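Local coordinates for DNA damage response protein Rtt109, putative (Neosartorya fumigata, PDB 5ZB9), which probably acetylates lysine side chains of histone H3, with acetyl-CoA as the acetyl donor, at residues Ala37-Pro42 with Leu255-Pro260; Arg414-Leu419 with Val462-Glu467. All blocks are in the same frame, centred on the assembly; numbering follows the deposited sequence.

Contact 1: Ala37-Pro42 with Leu255-Pro260; sequences ALFAAP and LVPRFP
Leu-38 and Arg-258 meet backbone to backbone: Arg-258 N donates to Leu-38 O over 2.8 Å. The same oxygen takes a CA-H contact from Pro-257. Two waters extend this single direct bond. One donates to both Ala-37 O and Arg-258 O; the other accepts from Ala-40 N and Arg-258 NE while donating to Val-256 O. It thus has three protein partners; relative to the Arg-258 guanidinium it lies in the plane, at the edge.

Arg-258 can be followed outward. Arg-258 CB lies 3.6 Å from Leu-38 O, and CG and CD pass the same oxygen at slightly longer range; extended from CG to NE, the chain then carries NE on toward Ala-40. Arg-258 NE passes 3.9 Å from Ala-40 CB and bonds the water, NH2 reaches Arg-253 O, and NH1 ends in a salt bridge with Asp-272. With all three nitrogens engaged, the guanidinium should have little freedom to turn.

Apolar groups pack around this polar core. Leu-38 CG lies anti to its carbonyl carbon (chi1 -73°), and Leu-38 CD2 comes to 3.5 Å from Phe-259 CE1, meeting the ring obliquely. Phe-39 lies alongside Pro-257, which covers one face of its ring, with Phe-39 CZ 3.9 Å from Pro-257 CB, while Leu-255 O sits at the ring edge.

Neither segment is regular here. The loop between strands 22-35 and 50-61 is joined to the one leading into helix 266-272, which supplies Asp-272 and packs Leu-268 against Val-256 and Arg-258. Phe-259 stacks on Phe-90 of strand 86-96; Thr-88 of that strand and Tyr-81 of strand 71-82 touch Leu-38.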
loop_
_atom_site.group_PDB
_atom_site.type_symbol
_atom_site.label_atom_id
_atom_site.label_comp_id
_atom_site.label_asym_id
_atom_site.label_seq_id
_atom_site.Cartn_x
_atom_site.Cartn_y
_atom_site.Cartn_z
ATOM N N ALA A 37 2.433 -9.814 13.552
ATOM C CA ALA A 37 1.658 -10.366 12.448
ATOM C C ALA A 37 0.542 -9.421 11.987
ATOM O O ALA A 37 -0.013 -8.653 12.779
ATOM C CB ALA A 37 1.064 -11.720 12.846
ATOM N N LEU A 38 0.223 -9.488 10.699
ATOM C CA LEU A 38 -0.900 -8.745 10.145
ATOM C C LEU A 38 -2.234 -9.300 10.638
ATOM O O LEU A 38 -3.187 -8.554 10.858
ATOM C CB LEU A 38 -0.856 -8.769 8.615
ATOM C CG LEU A 38 0.214 -7.898 7.965
ATOM C CD1 LEU A 38 0.188 -8.057 6.455
ATOM C CD2 LEU A 38 0.022 -6.442 8.359
ATOM N N PHE A 39 -2.302 -10.614 10.802
ATOM C CA PHE A 39 -3.520 -11.247 11.296
ATOM C C PHE A 39 -3.351 -11.757 12.722
ATOM O O PHE A 39 -2.342 -12.379 13.051
ATOM C CB PHE A 39 -3.928 -12.402 10.386
ATOM C CG PHE A 39 -4.218 -11.985 8.982
ATOM C CD1 PHE A 39 -5.508 -11.665 8.595
ATOM C CD2 PHE A 39 -3.197 -11.903 8.044
ATOM C CE1 PHE A 39 -5.778 -11.273 7.297
ATOM C CE2 PHE A 39 -3.457 -11.516 6.745
ATOM C CZ PHE A 39 -4.747 -11.201 6.369
ATOM N N ALA A 40 -4.338 -11.485 13.566
ATOM C CA ALA A 40 -4.366 -12.049 14.911
ATOM C C ALA A 40 -4.526 -13.571 14.847
ATOM O O ALA A 40 -5.252 -14.097 13.992
ATOM C CB ALA A 40 -5.489 -11.428 15.732
ATOM N N ALA A 41 -3.834 -14.271 15.745
ATOM C CA ALA A 41 -3.914 -15.729 15.819
ATOM C C ALA A 41 -5.247 -16.175 16.389
ATOM O O ALA A 41 -5.785 -15.535 17.293
ATOM C CB ALA A 41 -2.776 -16.288 16.663
ATOM N N PRO A 42 -5.792 -17.274 15.857
ATOM C CA PRO A 42 -7.000 -17.880 16.422
ATOM C C PRO A 42 -6.678 -18.488 17.782
ATOM O O PRO A 42 -5.498 -18.689 18.077
ATOM C CB PRO A 42 -7.373 -18.967 15.402
ATOM C CG PRO A 42 -6.457 -18.767 14.234
ATOM C CD PRO A 42 -5.249 -18.065 14.744
ATOM N N LEU A 255 -9.580 -12.461 10.811
ATOM C CA LEU A 255 -9.784 -12.497 9.372
ATOM C C LEU A 255 -9.456 -11.178 8.671
ATOM O O LEU A 255 -9.469 -11.117 7.451
ATOM C CB LEU A 255 -11.228 -12.898 9.076
ATOM C CG LEU A 255 -11.647 -14.216 9.737
ATOM C CD1 LEU A 255 -13.063 -14.612 9.335
ATOM C CD2 LEU A 255 -10.654 -15.327 9.413
ATOM N N VAL A 256 -9.166 -10.134 9.448
ATOM C CA VAL A 256 -8.882 -8.798 8.911
ATOM C C VAL A 256 -7.450 -8.348 9.218
ATOM O O VAL A 256 -6.994 -8.466 10.350
ATOM C CB VAL A 256 -9.859 -7.763 9.486
ATOM C CG1 VAL A 256 -9.624 -6.401 8.866
ATOM C CG2 VAL A 256 -11.291 -8.214 9.266
ATOM N N PRO A 257 -6.729 -7.828 8.215
ATOM C CA PRO A 257 -5.332 -7.470 8.494
ATOM C C PRO A 257 -5.201 -6.167 9.284
ATOM O O PRO A 257 -5.986 -5.248 9.089
ATOM C CB PRO A 257 -4.726 -7.330 7.096
ATOM C CG PRO A 257 -5.877 -6.930 6.234
ATOM C CD PRO A 257 -7.093 -7.602 6.803
ATOM N N ARG A 258 -4.208 -6.093 10.162
ATOM C CA ARG A 258 -4.036 -4.929 11.027
ATOM C C ARG A 258 -2.834 -4.066 10.625
ATOM O O ARG A 258 -1.701 -4.352 10.993
ATOM C CB ARG A 258 -3.909 -5.391 12.481
ATOM C CG ARG A 258 -5.175 -6.074 12.996
ATOM C CD ARG A 258 -4.898 -7.116 14.067
ATOM N NE ARG A 258 -6.122 -7.804 14.484
ATOM C CZ ARG A 258 -6.839 -7.472 15.554
ATOM N NH1 ARG A 258 -6.459 -6.463 16.329
ATOM N NH2 ARG A 258 -7.941 -8.148 15.849
ATOM N N PHE A 259 -3.104 -3.008 9.866
ATOM C CA PHE A 259 -2.072 -2.094 9.377
ATOM C C PHE A 259 -1.979 -0.845 10.256
ATOM O O PHE A 259 -2.948 -0.499 10.935
ATOM C CB PHE A 259 -2.369 -1.687 7.927
ATOM C CG PHE A 259 -2.314 -2.822 6.950
ATOM C CD1 PHE A 259 -1.101 -3.412 6.617
ATOM C CD2 PHE A 259 -3.472 -3.292 6.348
ATOM C CE1 PHE A 259 -1.044 -4.460 5.712
ATOM C CE2 PHE A 259 -3.423 -4.340 5.435
ATOM C CZ PHE A 259 -2.205 -4.924 5.117
ATOM N N PRO A 260 -0.818 -0.159 10.238
ATOM C CA PRO A 260 -0.622 1.106 10.967
ATOM C C PRO A 260 -1.601 2.209 10.561
ATOM O O PRO A 260 -1.803 2.435 9.364
ATOM C CB PRO A 260 0.798 1.527 10.584
ATOM C CG PRO A 260 1.444 0.328 10.041
ATOM C CD PRO A 260 0.396 -0.573 9.511
HETATM O O HOH W 1 -0.230 -5.894 12.724
HETATM O O HOH W 2 -6.550 -9.801 12.549
#

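Contact 2: Arg414-Leu419 with Val462-Glu467; sequences RGHAVL and VGQRVE
Two short strands, 417-419 and 464-467, pair with the long strand 22-35 of the mixed sheet, and the contact is made where His-416, next to the first, meets Gly-463 and Gln-464, the residues leading into and opening the second. The imidazole is gripped from two directions. Gly-463 CA sits over the centre of one face of the His-416 ring in a CH-pi contact, 3.8 Å from the centroid and 10° off the normal. At the ring edge, His-416 NE2 donates to Gln-464 OE1 across 3.0 Å, nearly straight at 161°, on a lone pair in the carbonyl plane.

Gln-464 brings its amide there with chi1 at 63°, CG held between the backbone N and the carbonyl carbon, and the chain extended beyond. The two side chains cross at about a right angle, though the ring and amide planes are not perpendicular.

The shared neighbour in the sheet is strand 22-35: 417-419 pairs with it in parallel and 464-467 antiparallel, as the backbone bonds of Ala-417 with Ser-29 and Gln-464 with Ile-25 attest. His-27 N of that strand is hydrogen-bonded to His-416 ND1, the other ring nitrogen, which should hold the ring's rotation.

Toward helix 439-457, Val-462 CG1 lies 3.8 Å from His-416 CB and 4.5 Å from Ala-417 CB. Val-453 and Ala-457 of that helix pack on Val-462.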
loop_
_atom_site.group_PDB
_atom_site.type_symbol
_atom_site.label_atom_id
_atom_site.label_comp_id
_atom_site.label_asym_id
_atom_site.label_seq_id
_atom_site.Cartn_x
_atom_site.Cartn_y
_atom_site.Cartn_z
ATOM N N ARG A 414 16.072 -3.012 -2.951
ATOM C CA ARG A 414 16.556 -2.154 -1.883
ATOM C C ARG A 414 16.761 -0.738 -2.408
ATOM O O ARG A 414 16.956 -0.523 -3.605
ATOM C CB ARG A 414 17.844 -2.719 -1.293
ATOM C CG ARG A 414 17.622 -4.032 -0.558
ATOM C CD ARG A 414 18.910 -4.600 0.015
ATOM N NE ARG A 414 19.672 -5.340 -0.984
ATOM C CZ ARG A 414 20.943 -5.097 -1.291
ATOM N NH1 ARG A 414 21.606 -4.129 -0.669
ATOM N NH2 ARG A 414 21.553 -5.827 -2.218
ATOM N N GLY A 415 16.689 0.238 -1.518
ATOM C CA GLY A 415 16.818 1.614 -1.954
ATOM C C GLY A 415 18.242 2.029 -2.273
ATOM O O GLY A 415 19.177 1.241 -2.165
ATOM N N HIS A 416 18.392 3.284 -2.680
ATOM C CA HIS A 416 19.694 3.917 -2.788
ATOM C C HIS A 416 20.464 3.798 -1.479
ATOM O O HIS A 416 21.688 3.708 -1.476
ATOM C CB HIS A 416 19.528 5.383 -3.179
ATOM C CG HIS A 416 18.835 5.573 -4.488
ATOM N ND1 HIS A 416 17.564 6.095 -4.590
ATOM C CD2 HIS A 416 19.228 5.295 -5.755
ATOM C CE1 HIS A 416 17.207 6.137 -5.861
ATOM N NE2 HIS A 416 18.199 5.658 -6.589
ATOM N N ALA A 417 19.734 3.795 -0.367
ATOM C CA ALA A 417 20.327 3.619 0.949
ATOM C C ALA A 417 19.522 2.637 1.783
ATOM O O ALA A 417 18.313 2.793 1.962
ATOM C CB ALA A 417 20.430 4.953 1.669
ATOM N N VAL A 418 20.197 1.613 2.280
ATOM C CA VAL A 418 19.593 0.707 3.238
ATOM C C VAL A 418 19.989 1.146 4.639
ATOM O O VAL A 418 21.153 1.064 5.012
ATOM C CB VAL A 418 20.030 -0.738 2.997
ATOM C CG1 VAL A 418 19.409 -1.651 4.037
ATOM C CG2 VAL A 418 19.652 -1.171 1.577
ATOM N N LEU A 419 19.019 1.637 5.400
ATOM C CA LEU A 419 19.280 2.134 6.740
ATOM C C LEU A 419 18.856 1.134 7.799
ATOM O O LEU A 419 17.991 0.287 7.563
ATOM C CB LEU A 419 18.556 3.455 6.974
ATOM C CG LEU A 419 18.877 4.522 5.944
ATOM C CD1 LEU A 419 18.056 5.784 6.198
ATOM C CD2 LEU A 419 20.369 4.818 5.967
ATOM N N VAL A 462 22.864 11.057 -1.971
ATOM C CA VAL A 462 22.000 9.898 -2.148
ATOM C C VAL A 462 20.979 10.139 -3.259
ATOM O O VAL A 462 20.403 11.223 -3.364
ATOM C CB VAL A 462 21.267 9.549 -0.836
ATOM C CG1 VAL A 462 20.201 8.476 -1.064
ATOM C CG2 VAL A 462 22.268 9.104 0.223
ATOM N N GLY A 463 20.774 9.128 -4.098
ATOM C CA GLY A 463 19.711 9.176 -5.083
ATOM C C GLY A 463 20.199 9.215 -6.511
ATOM O O GLY A 463 21.336 8.849 -6.809
ATOM N N GLN A 464 19.322 9.644 -7.407
ATOM C CA GLN A 464 19.699 9.826 -8.798
ATOM C C GLN A 464 18.695 10.715 -9.482
ATOM O O GLN A 464 17.579 10.910 -8.999
ATOM C CB GLN A 464 19.802 8.488 -9.535
ATOM C CG GLN A 464 18.505 7.710 -9.625
ATOM C CD GLN A 464 18.707 6.318 -10.206
ATOM O OE1 GLN A 464 18.858 5.346 -9.474
ATOM N NE2 GLN A 464 18.707 6.223 -11.528
ATOM N N ARG A 465 19.103 11.263 -10.613
ATOM C CA ARG A 465 18.235 12.121 -11.387
ATOM C C ARG A 465 17.641 11.319 -12.530
ATOM O O ARG A 465 18.300 10.452 -13.107
ATOM C CB ARG A 465 19.002 13.338 -11.899
ATOM C CG ARG A 465 19.623 14.156 -10.798
ATOM C CD ARG A 465 19.667 15.620 -11.189
ATOM N NE ARG A 465 20.631 16.376 -10.396
ATOM C CZ ARG A 465 20.418 16.811 -9.156
ATOM N NH1 ARG A 465 19.274 16.554 -8.542
ATOM N NH2 ARG A 465 21.358 17.498 -8.527
ATOM N N VAL A 466 16.384 11.603 -12.836
ATOM C CA VAL A 466 15.636 10.842 -13.822
ATOM C C VAL A 466 15.042 11.765 -14.870
ATOM O O VAL A 466 14.419 12.774 -14.538
ATOM C CB VAL A 466 14.497 10.045 -13.167
ATOM C CG1 VAL A 466 13.722 9.280 -14.220
ATOM C CG2 VAL A 466 15.048 9.111 -12.103
ATOM N N GLU A 467 15.236 11.428 -16.137
ATOM C CA GLU A 467 14.599 12.182 -17.200
ATOM C C GLU A 467 13.629 11.279 -17.939
ATOM O O GLU A 467 13.996 10.186 -18.367
ATOM C CB GLU A 467 15.636 12.761 -18.158
ATOM C CG GLU A 467 15.108 13.899 -19.018
ATOM C CD GLU A 467 16.127 14.381 -20.042
ATOM O OE1 GLU A 467 15.735 15.132 -20.964
ATOM O OE2 GLU A 467 17.316 14.007 -19.923
#

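How the contacts relate
Contact 1 closes before contact 2 opens, so they follow in series along the chain. They lie on opposite sides of its centre, 32 Å apart between centres and about 17 Å between nearest atoms, and do not touch. The mixed sheet connects them. Contact 1 begins in the loop leaving strand 22-35 and reaches across to strands 71-82 and 86-96; contact 2 is built on strand 22-35 itself, where strands 417-419 and 464-467 join it. Contact 1 joins the loop after strand 22-35 to a loop some 200 residues later, beside the sheet; contact 2 lies where the last modelled part of the chain joins it. Both are structural packing, away from the known CoA-binding residues.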